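Local coordinates for Serine/threonine protein phosphatase Stp1 (Streptococcus agalactiae, PDB 2PK0) that probably removes phosphate groups from phosphoserine and phosphothreonine residues of proteins, as a magnesium-binding signalling phosphatase of the PP2C family, at residues 28-31 against 32-36; 76-79 against 80-84; 195-198 against 199-203; 221-224 against 225-229. All coordinates share one frame; numbering follows the deposited sequence.

Contact 1 (28-31 against 32-36); sequences FENK and AGVPL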
ATOM      1  N   PHE A  28      -9.957  -1.292  -9.285  1.00 24.00           N
ATOM      2  CA  PHE A  28     -10.197  -1.563 -10.694  1.00 25.02           C
ATOM      3  C   PHE A  28     -10.715  -2.977 -10.755  1.00 26.93           C
ATOM      4  O   PHE A  28     -10.635  -3.696  -9.783  1.00 26.69           O
ATOM      5  CB  PHE A  28      -8.891  -1.434 -11.533  1.00 23.27           C
ATOM      6  CG  PHE A  28      -8.200  -0.111 -11.367  1.00 23.90           C
ATOM      7  CD1 PHE A  28      -7.172   0.051 -10.421  1.00 23.93           C
ATOM      8  CD2 PHE A  28      -8.617   0.995 -12.099  1.00 20.64           C
ATOM      9  CE1 PHE A  28      -6.580   1.286 -10.226  1.00 20.84           C
ATOM     10  CE2 PHE A  28      -8.024   2.227 -11.927  1.00 18.68           C
ATOM     11  CZ  PHE A  28      -7.000   2.378 -10.991  1.00 21.60           C
ATOM     12  N   GLU A  29     -11.237  -3.381 -11.905  1.00 32.29           N
ATOM     13  CA  GLU A  29     -11.694  -4.749 -12.105  1.00 35.58           C
ATOM     14  C   GLU A  29     -11.416  -5.179 -13.550  1.00 37.58           C
ATOM     15  O   GLU A  29     -11.769  -4.469 -14.490  1.00 37.48           O
ATOM     16  CB  GLU A  29     -13.182  -4.849 -11.781  1.00 36.76           C
ATOM     17  CG  GLU A  29     -13.752  -6.228 -11.958  1.00 42.43           C
ATOM     18  CD  GLU A  29     -15.121  -6.395 -11.308  1.00 45.86           C
ATOM     19  OE1 GLU A  29     -15.243  -6.133 -10.083  1.00 46.84           O
ATOM     20  OE2 GLU A  29     -16.064  -6.806 -12.024  1.00 45.37           O
ATOM     21  N   ASN A  30     -10.779  -6.335 -13.735  1.00 38.66           N
ATOM     22  CA  ASN A  30     -10.451  -6.807 -15.079  1.00 37.90           C
ATOM     23  C   ASN A  30     -11.631  -7.499 -15.757  1.00 39.63           C
ATOM     24  O   ASN A  30     -12.689  -7.612 -15.131  1.00 41.06           O
ATOM     25  CB  ASN A  30      -9.158  -7.636 -15.080  1.00 36.85           C
ATOM     26  CG  ASN A  30      -9.363  -9.091 -14.746  1.00 37.62           C
ATOM     27  OD1 ASN A  30     -10.345  -9.471 -14.112  1.00 40.87           O
ATOM     28  ND2 ASN A  30      -8.415  -9.924 -15.170  1.00 33.34           N
ATOM     29  N   LYS A  31     -11.465  -7.967 -17.003  1.00 39.49           N
ATOM     30  CA  LYS A  31     -12.584  -8.572 -17.759  1.00 38.94           C
ATOM     31  C   LYS A  31     -13.079  -9.900 -17.191  1.00 37.16           C
ATOM     32  O   LYS A  31     -14.157 -10.370 -17.545  1.00 36.28           O
ATOM     33  CB  LYS A  31     -12.232  -8.785 -19.238  1.00 41.96           C
ATOM     34  CG  LYS A  31     -12.055  -7.534 -20.044  1.00 44.30           C
ATOM     35  CD  LYS A  31     -11.584  -7.844 -21.448  1.00 46.12           C
ATOM     36  CE  LYS A  31     -11.422  -6.551 -22.238  1.00 48.48           C
ATOM     37  NZ  LYS A  31     -11.210  -6.802 -23.676  1.00 48.76           N
ATOM     38  N   ALA A  32     -12.285 -10.521 -16.330  1.00 34.61           N
ATOM     39  CA  ALA A  32     -12.726 -11.750 -15.703  1.00 33.57           C
ATOM     40  C   ALA A  32     -13.309 -11.506 -14.293  1.00 33.53           C
ATOM     41  O   ALA A  32     -13.600 -12.439 -13.571  1.00 34.36           O
ATOM     42  CB  ALA A  32     -11.601 -12.753 -15.674  1.00 32.40           C
ATOM     43  N   GLY A  33     -13.492 -10.248 -13.915  1.00 32.09           N
ATOM     44  CA  GLY A  33     -14.110  -9.925 -12.647  1.00 30.65           C
ATOM     45  C   GLY A  33     -13.132  -9.792 -11.492  1.00 32.51           C
ATOM     46  O   GLY A  33     -13.546  -9.603 -10.350  1.00 35.36           O
ATOM     47  N   VAL A  34     -11.837  -9.876 -11.767  1.00 29.94           N
ATOM     48  CA  VAL A  34     -10.859  -9.870 -10.683  1.00 30.87           C
ATOM     49  C   VAL A  34     -10.551  -8.451 -10.227  1.00 32.50           C
ATOM     50  O   VAL A  34     -10.002  -7.677 -11.012  1.00 36.80           O
ATOM     51  CB  VAL A  34      -9.553 -10.582 -11.095  1.00 28.26           C
ATOM     52  CG1 VAL A  34      -8.637 -10.757  -9.899  1.00 25.75           C
ATOM     53  CG2 VAL A  34      -9.884 -11.915 -11.724  1.00 28.27           C
ATOM     54  N   PRO A  35     -10.881  -8.114  -8.956  1.00 29.32           N
ATOM     55  CA  PRO A  35     -10.622  -6.778  -8.452  1.00 27.13           C
ATOM     56  C   PRO A  35      -9.144  -6.553  -8.185  1.00 28.65           C
ATOM     57  O   PRO A  35      -8.444  -7.489  -7.807  1.00 29.83           O
ATOM     58  CB  PRO A  35     -11.390  -6.718  -7.120  1.00 26.64           C
ATOM     59  CG  PRO A  35     -11.869  -8.066  -6.832  1.00 27.56           C
ATOM     60  CD  PRO A  35     -11.451  -9.001  -7.927  1.00 28.56           C
ATOM     61  N   LEU A  36      -8.683  -5.316  -8.377  1.00 26.77           N
ATOM     62  CA  LEU A  36      -7.338  -4.927  -8.021  1.00 24.99           C
ATOM     63  C   LEU A  36      -7.387  -3.590  -7.298  1.00 27.65           C
ATOM     64  O   LEU A  36      -8.091  -2.678  -7.712  1.00 27.89           O
ATOM     65  CB  LEU A  36      -6.478  -4.816  -9.278  1.00 27.01           C
ATOM     66  CG  LEU A  36      -5.017  -4.393  -9.128  1.00 26.50           C
ATOM     67  CD1 LEU A  36      -4.117  -5.562  -8.738  1.00 25.68           C
ATOM     68  CD2 LEU A  36      -4.543  -3.784 -10.410  1.00 25.94           C
TER

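Contact 2 (76-79 against 80-84); sequences RDWM and LVSIE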
ATOM      1  N   ARG A  76       0.611 -12.604 -11.227  1.00 30.67           N
ATOM      2  CA  ARG A  76       1.993 -12.405 -10.756  1.00 33.57           C
ATOM      3  C   ARG A  76       2.960 -11.967 -11.874  1.00 35.54           C
ATOM      4  O   ARG A  76       3.744 -11.045 -11.682  1.00 36.18           O
ATOM      5  CB  ARG A  76       2.528 -13.659 -10.070  1.00 33.26           C
ATOM      6  CG  ARG A  76       3.788 -13.401  -9.289  1.00 37.02           C
ATOM      7  CD  ARG A  76       4.606 -14.650  -9.045  1.00 37.59           C
ATOM      8  NE  ARG A  76       5.389 -14.993 -10.220  1.00 41.58           N
ATOM      9  CZ  ARG A  76       6.718 -14.960 -10.302  1.00 41.45           C
ATOM     10  NH1 ARG A  76       7.469 -14.602  -9.264  1.00 39.05           N
ATOM     11  NH2 ARG A  76       7.291 -15.309 -11.445  1.00 42.27           N
ATOM     12  N   ASP A  77       2.885 -12.615 -13.039  1.00 36.88           N
ATOM     13  CA  ASP A  77       3.691 -12.192 -14.188  1.00 38.52           C
ATOM     14  C   ASP A  77       3.379 -10.742 -14.505  1.00 35.88           C
ATOM     15  O   ASP A  77       4.292  -9.952 -14.703  1.00 35.95           O
ATOM     16  CB  ASP A  77       3.418 -13.043 -15.444  1.00 40.83           C
ATOM     17  CG  ASP A  77       4.000 -14.447 -15.360  1.00 43.14           C
ATOM     18  OD1 ASP A  77       4.893 -14.710 -14.517  1.00 44.69           O
ATOM     19  OD2 ASP A  77       3.552 -15.293 -16.164  1.00 43.51           O
ATOM     20  N   TRP A  78       2.086 -10.413 -14.526  1.00 32.77           N
ATOM     21  CA  TRP A  78       1.629  -9.065 -14.825  1.00 32.63           C
ATOM     22  C   TRP A  78       2.181  -8.000 -13.850  1.00 33.41           C
ATOM     23  O   TRP A  78       2.552  -6.902 -14.276  1.00 30.24           O
ATOM     24  CB  TRP A  78       0.100  -9.014 -14.882  1.00 32.32           C
ATOM     25  CG  TRP A  78      -0.453  -7.668 -15.265  1.00 33.89           C
ATOM     26  CD1 TRP A  78      -0.728  -7.223 -16.531  1.00 33.31           C
ATOM     27  CD2 TRP A  78      -0.800  -6.587 -14.377  1.00 34.61           C
ATOM     28  NE1 TRP A  78      -1.207  -5.938 -16.491  1.00 32.82           N
ATOM     29  CE2 TRP A  78      -1.261  -5.519 -15.185  1.00 34.43           C
ATOM     30  CE3 TRP A  78      -0.747  -6.411 -12.982  1.00 34.15           C
ATOM     31  CZ2 TRP A  78      -1.687  -4.292 -14.637  1.00 33.42           C
ATOM     32  CZ3 TRP A  78      -1.162  -5.183 -12.441  1.00 32.98           C
ATOM     33  CH2 TRP A  78      -1.632  -4.149 -13.271  1.00 33.02           C
ATOM     34  N   MET A  79       2.233  -8.326 -12.559  1.00 32.27           N
ATOM     35  CA  MET A  79       2.687  -7.366 -11.569  1.00 33.09           C
ATOM     36  C   MET A  79       4.177  -7.067 -11.728  1.00 33.76           C
ATOM     37  O   MET A  79       4.577  -5.913 -11.795  1.00 35.04           O
ATOM     38  CB  MET A  79       2.375  -7.838 -10.149  1.00 31.43           C
ATOM     39  CG  MET A  79       0.913  -7.739  -9.787  1.00 32.69           C
ATOM     40  SD  MET A  79       0.548  -8.468  -8.174  1.00 35.01           S
ATOM     41  CE  MET A  79      -1.142  -7.942  -7.926  1.00 31.20           C
ATOM     42  N   LEU A  80       4.986  -8.110 -11.828  1.00 33.60           N
ATOM     43  CA  LEU A  80       6.424  -7.958 -11.970  1.00 34.87           C
ATOM     44  C   LEU A  80       6.808  -7.179 -13.218  1.00 35.37           C
ATOM     45  O   LEU A  80       7.739  -6.381 -13.183  1.00 35.97           O
ATOM     46  CB  LEU A  80       7.094  -9.329 -11.985  1.00 35.34           C
ATOM     47  CG  LEU A  80       7.101 -10.063 -10.649  1.00 36.44           C
ATOM     48  CD1 LEU A  80       7.694 -11.456 -10.821  1.00 36.45           C
ATOM     49  CD2 LEU A  80       7.880  -9.258  -9.627  1.00 35.76           C
ATOM     50  N   VAL A  81       6.066  -7.401 -14.300  1.00 35.95           N
ATOM     51  CA  VAL A  81       6.305  -6.729 -15.571  1.00 36.48           C
ATOM     52  C   VAL A  81       5.863  -5.251 -15.572  1.00 38.76           C
ATOM     53  O   VAL A  81       6.671  -4.377 -15.882  1.00 42.09           O
ATOM     54  CB  VAL A  81       5.681  -7.528 -16.734  1.00 37.60           C
ATOM     55  CG1 VAL A  81       5.638  -6.706 -18.027  1.00 36.89           C
ATOM     56  CG2 VAL A  81       6.455  -8.842 -16.938  1.00 36.28           C
ATOM     57  N   SER A  82       4.611  -4.973 -15.191  1.00 38.80           N
ATOM     58  CA  SER A  82       4.053  -3.605 -15.176  1.00 38.06           C
ATOM     59  C   SER A  82       4.782  -2.645 -14.239  1.00 38.62           C
ATOM     60  O   SER A  82       4.908  -1.451 -14.517  1.00 38.26           O
ATOM     61  CB  SER A  82       2.581  -3.623 -14.758  1.00 37.39           C
ATOM     62  OG  SER A  82       1.868  -4.646 -15.428  1.00 41.06           O
ATOM     63  N   ILE A  83       5.239  -3.166 -13.114  1.00 39.67           N
ATOM     64  CA  ILE A  83       5.976  -2.355 -12.164  1.00 40.40           C
ATOM     65  C   ILE A  83       7.352  -1.944 -12.717  1.00 41.32           C
ATOM     66  O   ILE A  83       7.792  -0.827 -12.499  1.00 42.46           O
ATOM     67  CB  ILE A  83       6.037  -3.057 -10.792  1.00 41.06           C
ATOM     68  CG1 ILE A  83       4.629  -3.090 -10.194  1.00 39.73           C
ATOM     69  CG2 ILE A  83       7.011  -2.385  -9.830  1.00 39.38           C
ATOM     70  CD1 ILE A  83       4.590  -3.684  -8.846  1.00 40.87           C
ATOM     71  N   GLU A  84       8.001  -2.804 -13.493  1.00 41.51           N
ATOM     72  CA  GLU A  84       9.241  -2.375 -14.114  1.00 41.12           C
ATOM     73  C   GLU A  84       9.033  -1.326 -15.208  1.00 41.05           C
ATOM     74  O   GLU A  84       9.827  -0.386 -15.321  1.00 40.88           O
ATOM     75  CB  GLU A  84      10.076  -3.553 -14.618  1.00 44.36           C
ATOM     76  CG  GLU A  84      11.549  -3.193 -14.804  1.00 47.81           C
ATOM     77  CD  GLU A  84      12.063  -2.237 -13.721  1.00 51.00           C
ATOM     78  OE1 GLU A  84      12.128  -2.633 -12.521  1.00 53.54           O
ATOM     79  OE2 GLU A  84      12.409  -1.087 -14.074  1.00 48.30           O
TER

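Contact 3 (195-198 against 199-203); sequences NSDG and LTNML. With MG (magnesium ion), chain F.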
ATOM      1  N   ASN A 195      -2.315   0.198   3.762  1.00 27.29           N
ATOM      2  CA  ASN A 195      -2.125   1.604   4.125  1.00 27.60           C
ATOM      3  C   ASN A 195      -0.750   2.241   3.798  1.00 28.91           C
ATOM      4  O   ASN A 195       0.268   1.554   3.648  1.00 30.33           O
ATOM      5  CB  ASN A 195      -2.466   1.825   5.594  1.00 25.77           C
ATOM      6  CG  ASN A 195      -1.548   1.082   6.504  1.00 25.52           C
ATOM      7  OD1 ASN A 195      -0.544   1.619   6.958  1.00 29.08           O
ATOM      8  ND2 ASN A 195      -1.866  -0.167   6.769  1.00 27.93           N
ATOM      9  N   SER A 196      -0.735   3.567   3.714  1.00 27.63           N
ATOM     10  CA  SER A 196       0.503   4.318   3.540  1.00 29.21           C
ATOM     11  C   SER A 196       1.004   4.561   4.941  1.00 31.38           C
ATOM     12  O   SER A 196       0.261   4.321   5.896  1.00 34.26           O
ATOM     13  CB  SER A 196       0.244   5.650   2.842  1.00 27.28           C
ATOM     14  OG  SER A 196      -0.654   6.443   3.598  1.00 27.41           O
ATOM     15  N   ASP A 197       2.232   5.060   5.080  1.00 29.02           N
ATOM     16  CA  ASP A 197       2.858   5.135   6.396  1.00 28.14           C
ATOM     17  C   ASP A 197       2.152   6.085   7.363  1.00 29.12           C
ATOM     18  O   ASP A 197       2.293   5.946   8.571  1.00 33.39           O
ATOM     19  CB  ASP A 197       4.371   5.422   6.319  1.00 29.75           C
ATOM     20  CG  ASP A 197       4.717   6.677   5.497  1.00 30.52           C
ATOM     21  OD1 ASP A 197       3.813   7.259   4.863  1.00 29.89           O
ATOM     22  OD2 ASP A 197       5.901   7.092   5.461  1.00 30.64           O
ATOM     23  N   GLY A 198       1.352   7.003   6.832  1.00 26.16           N
ATOM     24  CA  GLY A 198       0.655   7.980   7.645  1.00 27.97           C
ATOM     25  C   GLY A 198      -0.358   7.390   8.609  1.00 30.07           C
ATOM     26  O   GLY A 198      -0.704   8.019   9.604  1.00 32.48           O
ATOM     27  N   LEU A 199      -0.846   6.190   8.317  1.00 29.38           N
ATOM     28  CA  LEU A 199      -1.699   5.495   9.257  1.00 29.10           C
ATOM     29  C   LEU A 199      -0.835   4.904  10.355  1.00 30.77           C
ATOM     30  O   LEU A 199      -0.961   5.260  11.524  1.00 32.34           O
ATOM     31  CB  LEU A 199      -2.520   4.394   8.584  1.00 25.94           C
ATOM     32  CG  LEU A 199      -3.563   3.801   9.550  1.00 25.72           C
ATOM     33  CD1 LEU A 199      -4.673   4.805   9.783  1.00 24.98           C
ATOM     34  CD2 LEU A 199      -4.141   2.470   9.046  1.00 24.11           C
ATOM     35  N   THR A 200       0.075   4.026   9.957  1.00 30.94           N
ATOM     36  CA  THR A 200       0.854   3.246  10.907  1.00 31.29           C
ATOM     37  C   THR A 200       1.983   3.992  11.646  1.00 31.92           C
ATOM     38  O   THR A 200       2.519   3.477  12.629  1.00 33.07           O
ATOM     39  CB  THR A 200       1.407   2.008  10.221  1.00 30.52           C
ATOM     40  OG1 THR A 200       1.824   2.372   8.904  1.00 28.05           O
ATOM     41  CG2 THR A 200       0.313   0.930  10.120  1.00 29.97           C
ATOM     42  N   ASN A 201       2.349   5.189  11.194  1.00 30.99           N
ATOM     43  CA  ASN A 201       3.246   6.017  11.997  1.00 31.58           C
ATOM     44  C   ASN A 201       2.504   6.665  13.157  1.00 32.87           C
ATOM     45  O   ASN A 201       3.095   6.967  14.177  1.00 34.33           O
ATOM     46  CB  ASN A 201       3.933   7.093  11.158  1.00 33.35           C
ATOM     47  CG  ASN A 201       4.939   6.518  10.157  1.00 35.91           C
ATOM     48  OD1 ASN A 201       5.369   5.354  10.251  1.00 35.29           O
ATOM     49  ND2 ASN A 201       5.306   7.337   9.184  1.00 33.25           N
ATOM     50  N   MET A 202       1.201   6.875  12.992  1.00 35.42           N
ATOM     51  CA  MET A 202       0.372   7.494  14.012  1.00 34.23           C
ATOM     52  C   MET A 202      -0.350   6.479  14.914  1.00 33.66           C
ATOM     53  O   MET A 202      -0.574   6.748  16.086  1.00 34.44           O
ATOM     54  CB  MET A 202      -0.635   8.438  13.362  1.00 35.73           C
ATOM     55  CG  MET A 202      -0.030   9.602  12.575  1.00 34.88           C
ATOM     56  SD  MET A 202       1.014  10.767  13.499  1.00 34.36           S
ATOM     57  CE  MET A 202       2.642  10.365  12.852  1.00 35.37           C
ATOM     58  N   LEU A 203      -0.696   5.310  14.380  1.00 32.81           N
ATOM     59  CA  LEU A 203      -1.455   4.284  15.135  1.00 32.40           C
ATOM     60  C   LEU A 203      -0.643   3.022  15.343  1.00 31.59           C
ATOM     61  O   LEU A 203       0.068   2.596  14.448  1.00 34.24           O
ATOM     62  CB  LEU A 203      -2.670   3.838  14.341  1.00 31.10           C
ATOM     63  CG  LEU A 203      -4.000   4.545  14.481  1.00 33.45           C
ATOM     64  CD1 LEU A 203      -3.848   6.038  14.436  1.00 33.96           C
ATOM     65  CD2 LEU A 203      -4.946   4.080  13.395  1.00 34.17           C
TER
HETATM   66 MG    MG F 502       3.812   8.904   3.622  1.00 28.75          MG
HETATM   67  O   HOH W   1       5.444   9.762   7.252  1.00 32.97           O
HETATM   68  O   HOH W   2       7.440   5.497   7.522  1.00 40.52           O
HETATM   69  O   HOH W   3       5.967   9.014   3.619  1.00 23.76           O
HETATM   70  O   HOH W   4       4.182  10.587   2.269  1.00 11.26           O
HETATM   71  O   HOH W   5       1.768   9.025   2.929  1.00 29.17           O

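Contact 4 (221-224 against 225-229); sequences KNQD and LITLA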
ATOM      1  N   LYS A 221     -15.617   2.815   9.807  1.00 35.09           N
ATOM      2  CA  LYS A 221     -14.385   2.368  10.444  1.00 33.56           C
ATOM      3  C   LYS A 221     -13.159   3.014   9.804  1.00 35.36           C
ATOM      4  O   LYS A 221     -12.222   3.403  10.504  1.00 35.37           O
ATOM      5  CB  LYS A 221     -14.264   0.844  10.390  1.00 32.76           C
ATOM      6  CG  LYS A 221     -15.092   0.089  11.431  1.00 30.63           C
ATOM      7  CD  LYS A 221     -15.462  -1.297  10.909  1.00 31.19           C
ATOM      8  CE  LYS A 221     -16.078  -2.168  11.986  1.00 30.90           C
ATOM      9  NZ  LYS A 221     -16.078  -3.591  11.555  1.00 30.36           N
ATOM     10  N   ASN A 222     -13.187   3.147   8.477  1.00 34.35           N
ATOM     11  CA  ASN A 222     -12.103   3.766   7.743  1.00 32.46           C
ATOM     12  C   ASN A 222     -12.011   5.236   8.111  1.00 33.10           C
ATOM     13  O   ASN A 222     -10.913   5.766   8.264  1.00 36.95           O
ATOM     14  CB  ASN A 222     -12.333   3.603   6.243  1.00 34.46           C
ATOM     15  CG  ASN A 222     -11.039   3.362   5.459  1.00 34.52           C
ATOM     16  OD1 ASN A 222      -9.940   3.716   5.899  1.00 33.98           O
ATOM     17  ND2 ASN A 222     -11.178   2.760   4.279  1.00 32.51           N
ATOM     18  N   GLN A 223     -13.164   5.879   8.284  1.00 33.10           N
ATOM     19  CA  GLN A 223     -13.236   7.268   8.745  1.00 33.18           C
ATOM     20  C   GLN A 223     -12.664   7.410  10.153  1.00 33.80           C
ATOM     21  O   GLN A 223     -11.930   8.349  10.434  1.00 36.85           O
ATOM     22  CB  GLN A 223     -14.682   7.802   8.671  1.00 33.57           C
ATOM     23  CG  GLN A 223     -14.829   9.310   8.903  1.00 35.15           C
ATOM     24  CD  GLN A 223     -13.818  10.131   8.101  1.00 38.94           C
ATOM     25  OE1 GLN A 223     -12.869  10.707   8.665  1.00 35.48           O
ATOM     26  NE2 GLN A 223     -14.007  10.175   6.769  1.00 38.82           N
ATOM     27  N   ASP A 224     -12.962   6.444  11.017  1.00 33.20           N
ATOM     28  CA  ASP A 224     -12.421   6.422  12.378  1.00 33.35           C
ATOM     29  C   ASP A 224     -10.918   6.235  12.428  1.00 29.69           C
ATOM     30  O   ASP A 224     -10.270   6.722  13.334  1.00 32.31           O
ATOM     31  CB  ASP A 224     -13.059   5.297  13.195  1.00 36.09           C
ATOM     32  CG  ASP A 224     -14.471   5.608  13.631  1.00 37.39           C
ATOM     33  OD1 ASP A 224     -14.945   6.739  13.416  1.00 39.42           O
ATOM     34  OD2 ASP A 224     -15.104   4.710  14.207  1.00 39.29           O
ATOM     35  N   LEU A 225     -10.377   5.512  11.461  1.00 29.59           N
ATOM     36  CA  LEU A 225      -8.941   5.290  11.357  1.00 27.77           C
ATOM     37  C   LEU A 225      -8.192   6.581  11.034  1.00 30.83           C
ATOM     38  O   LEU A 225      -7.146   6.848  11.627  1.00 29.30           O
ATOM     39  CB  LEU A 225      -8.631   4.233  10.297  1.00 25.71           C
ATOM     40  CG  LEU A 225      -8.849   2.754  10.628  1.00 24.85           C
ATOM     41  CD1 LEU A 225      -8.475   1.887   9.430  1.00 25.74           C
ATOM     42  CD2 LEU A 225      -8.024   2.337  11.815  1.00 23.34           C
ATOM     43  N   ILE A 226      -8.725   7.390  10.116  1.00 31.16           N
ATOM     44  CA  ILE A 226      -8.004   8.600   9.739  1.00 33.65           C
ATOM     45  C   ILE A 226      -8.202   9.719  10.760  1.00 34.95           C
ATOM     46  O   ILE A 226      -7.299  10.539  10.968  1.00 36.72           O
ATOM     47  CB  ILE A 226      -8.238   9.049   8.242  1.00 35.17           C
ATOM     48  CG1 ILE A 226      -9.607   9.680   8.043  1.00 37.73           C
ATOM     49  CG2 ILE A 226      -8.046   7.876   7.262  1.00 30.49           C
ATOM     50  CD1 ILE A 226      -9.644  11.165   8.232  1.00 43.00           C
ATOM     51  N   THR A 227      -9.381   9.740  11.391  1.00 36.03           N
ATOM     52  CA  THR A 227      -9.694  10.690  12.463  1.00 33.19           C
ATOM     53  C   THR A 227      -8.720  10.481  13.608  1.00 32.84           C
ATOM     54  O   THR A 227      -8.079  11.430  14.057  1.00 33.02           O
ATOM     55  CB  THR A 227     -11.140  10.503  12.974  1.00 34.82           C
ATOM     56  OG1 THR A 227     -12.056  10.767  11.908  1.00 37.10           O
ATOM     57  CG2 THR A 227     -11.458  11.441  14.142  1.00 32.46           C
ATOM     58  N   LEU A 228      -8.569   9.225  14.030  1.00 31.62           N
ATOM     59  CA  LEU A 228      -7.583   8.862  15.049  1.00 32.79           C
ATOM     60  C   LEU A 228      -6.142   9.185  14.646  1.00 32.42           C
ATOM     61  O   LEU A 228      -5.371   9.668  15.466  1.00 33.12           O
ATOM     62  CB  LEU A 228      -7.697   7.377  15.418  1.00 32.58           C
ATOM     63  CG  LEU A 228      -6.846   6.946  16.614  1.00 32.88           C
ATOM     64  CD1 LEU A 228      -7.139   7.819  17.833  1.00 30.80           C
ATOM     65  CD2 LEU A 228      -7.030   5.472  16.933  1.00 33.18           C
ATOM     66  N   ALA A 229      -5.796   8.946  13.383  1.00 30.92           N
ATOM     67  CA  ALA A 229      -4.463   9.254  12.906  1.00 29.92           C
ATOM     68  C   ALA A 229      -4.205  10.754  12.935  1.00 31.10           C
ATOM     69  O   ALA A 229      -3.095  11.200  13.219  1.00 31.23           O
ATOM     70  CB  ALA A 229      -4.245   8.679  11.528  1.00 28.19           C
TER
HETATM   71  O   HOH W   6     -14.682   9.703  12.560  1.00 33.48           O

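Contact 1 (28-31 against 32-36)
Asn30 and Val34 meet in a tight beta-hairpin connection that turns strand 23-29 back into strand 35-43. A type I turn runs from Asn30 to Gly33 and is followed by a G1 beta bulge: Asn30 O accepts from Gly33 N at 3.0 Å, while Asn30 N reaches past the glycine to Val34 O at 3.1 Å. Gly33 has the positive phi (90°) that this bulge position needs and that residues with a side chain adopt with difficulty. The Asn30 side chain curls back beside the turn, so that OD1 faces the N-H groups of Ala32 and Val34. With CG between its backbone N and carbonyl carbon (chi1 85°), OD1 accepts from Val34 N at 2.8 Å and, weakly, from Ala32 N. Val34 lies alongside, CB and CG2 against the same oxygen. Beyond the bulge, Phe28 and Leu36 form a hydrogen-bonded antiparallel pair, with Phe28 N 2.8 Å from Leu36 O. Pro35 faces Glu29 in a non-hydrogen-bonded pair, where its missing N-H costs the hairpin nothing. Asn30 ND2 continues to Thr67 and Phe69, and Trp64 NE1 donates to Val34 O. Phe28 rests on helix 48-64, whereas Leu36 also meets helix 72-96 and strand 103-112.

Contact 2 (76-79 against 80-84)
Over one face of the Trp78 ring system sits the hydroxyl of Ser82, OG 3.2 Å above the plane and near its centre, with CE2 its nearest ring atom. Ser82 CB also makes a CH-pi contact, 4.3 Å from the centroid of the six-membered ring. NE1, on the indole rim, donates to Asp63; the rings of Trp78 and Trp64 also pack edge-to-face. The Arg76 guanidinium has Leu80 CD1 over one face, toward its rim, 3.5 Å from NH1; a bend at chi3 (80°) brings the group back across the leucine. Ser82 is small enough to fit beneath the indole, and with OG turned back beside its own N (chi1 -45°) it donates to Trp78 O at 2.6 Å. Ser82 N donates to the same oxygen at 3.0 Å from the opposite face of the carbonyl, so one acceptor is gripped twice and the hydroxyl is satisfied within the helix. Leu80 N to Arg76 O and Ile83 N to Met79 O continue the alpha-helical pattern. Polar Arg76 and Asp77 suit the exposed side, while Met79 and Ile83 turn to Ala119 of strand 115-121. Such an amphipathic helix lying on a beta sheet is characteristic of the PP2C alpha-beta-beta-alpha sandwich.

Contact 3 (195-198 against 199-203)
At the two-magnesium centre of the phosphatase, Asp197 is a ligand of one ion, and its backbone O accepts from Asn201 N at 2.7 Å in the short turn after strand 191-195. Asp197 OD1 binds magnesium at 2.1 Å, and three waters with Asp236 and Asp41, which takes part in both metal sites, complete the shell, an acidic site as in other PP2C phosphatases. CG stands between the backbone N and the carbonyl carbon (chi1 54°), which carries the carboxylate out from the turn to the metal. The other oxygen serves the second shell: OD2 accepts from metal-bound water 3 at 2.7 Å, so one aspartate holds both the ion and a ligand of it. Asn201 crosses beside this carboxylate, its amide plane turned 60° away, with ND2 3.6 Å from Asp197 CB. Water 1 links ND2 to OD2 by two weak bonds; water 2 also lies between them, its bond to OD2 less certain. Leu199 N donates to Ser196 O at 3.3 Å, tightening the turn. Asn195 CB packs on Leu199 CD2 at 3.9 Å, their side chains nearly perpendicular. Ser196 OG bonds to Asp23, while Leu199 is buried against strand 238-245, helix 205-212 and Leu225 of helix 218-231.

Contact 4 (221-224 against 225-229)
Residues 221-229 form regular alpha-helix, each backbone N from Leu225 to Leu228 donating to the carbonyl four residues earlier, with Leu228 N to Asp224 O at 3.1 Å and Thr227 N to Gln223 O also at 3.1 Å. Gln223 O is where side chain and backbone converge. Thr227 OG1 donates to it as well, at 2.8 Å, and the two donors arrive from opposite faces of the carbonyl plane. This is a common way for a threonine to settle in mid-helix: OG1 lies beside its own backbone N and anti to its carbonyl carbon (chi1 -62°), so the hydroxyl folds back onto the preceding turn. Water 6 donates to Thr227 OG1 at 2.9 Å and to Asp224 OD1 at 3.1 Å, joining two polar side chains across the water-facing side of the helix. Asp224 OD2 is engaged separately, in a salt bridge with Lys216.

Gln223 leaves its backbone anti to N and then bends at chi2 (47°), which swings the amide forward, toward the next turn, until OE1 lies near Ile226 CD1 and Thr227 OG1. Its side chain crosses that of Thr227 at about a right angle. Lys221 turns the other way, its NZ bonding to Leu212 O, so a long aliphatic chain can lie buried with its charged end satisfied. Ile226 packs on Leu11 of strand 6-13 and Ile238 of strand 238-245, Asn222 on both strands too, while Leu225 turns toward Ile208 and Val211 of helix 205-212.

Along the chain the contacts come in series, and in space they form two pairs. Contacts 1 and 2, centres 16 Å apart, touch where Leu36 CD1 lies 3.9 Å from Met79 CE: the hairpin begins one sheet and helix 72-96 covers it. Contacts 3 and 4 have centres 11 Å apart and meet through Leu203 and Leu199 against helix 218-231, which packs on the other sheet. The pairs are 26 to 32 Å apart between centres, without touching. Strand 35-43, which starts in contact 1, runs on to the metal ligand Asp41, so the magnesium site lies where the ends of both sheets meet: Asp41 on a strand of one, Asp197 and Asp236 beside strand ends of the other.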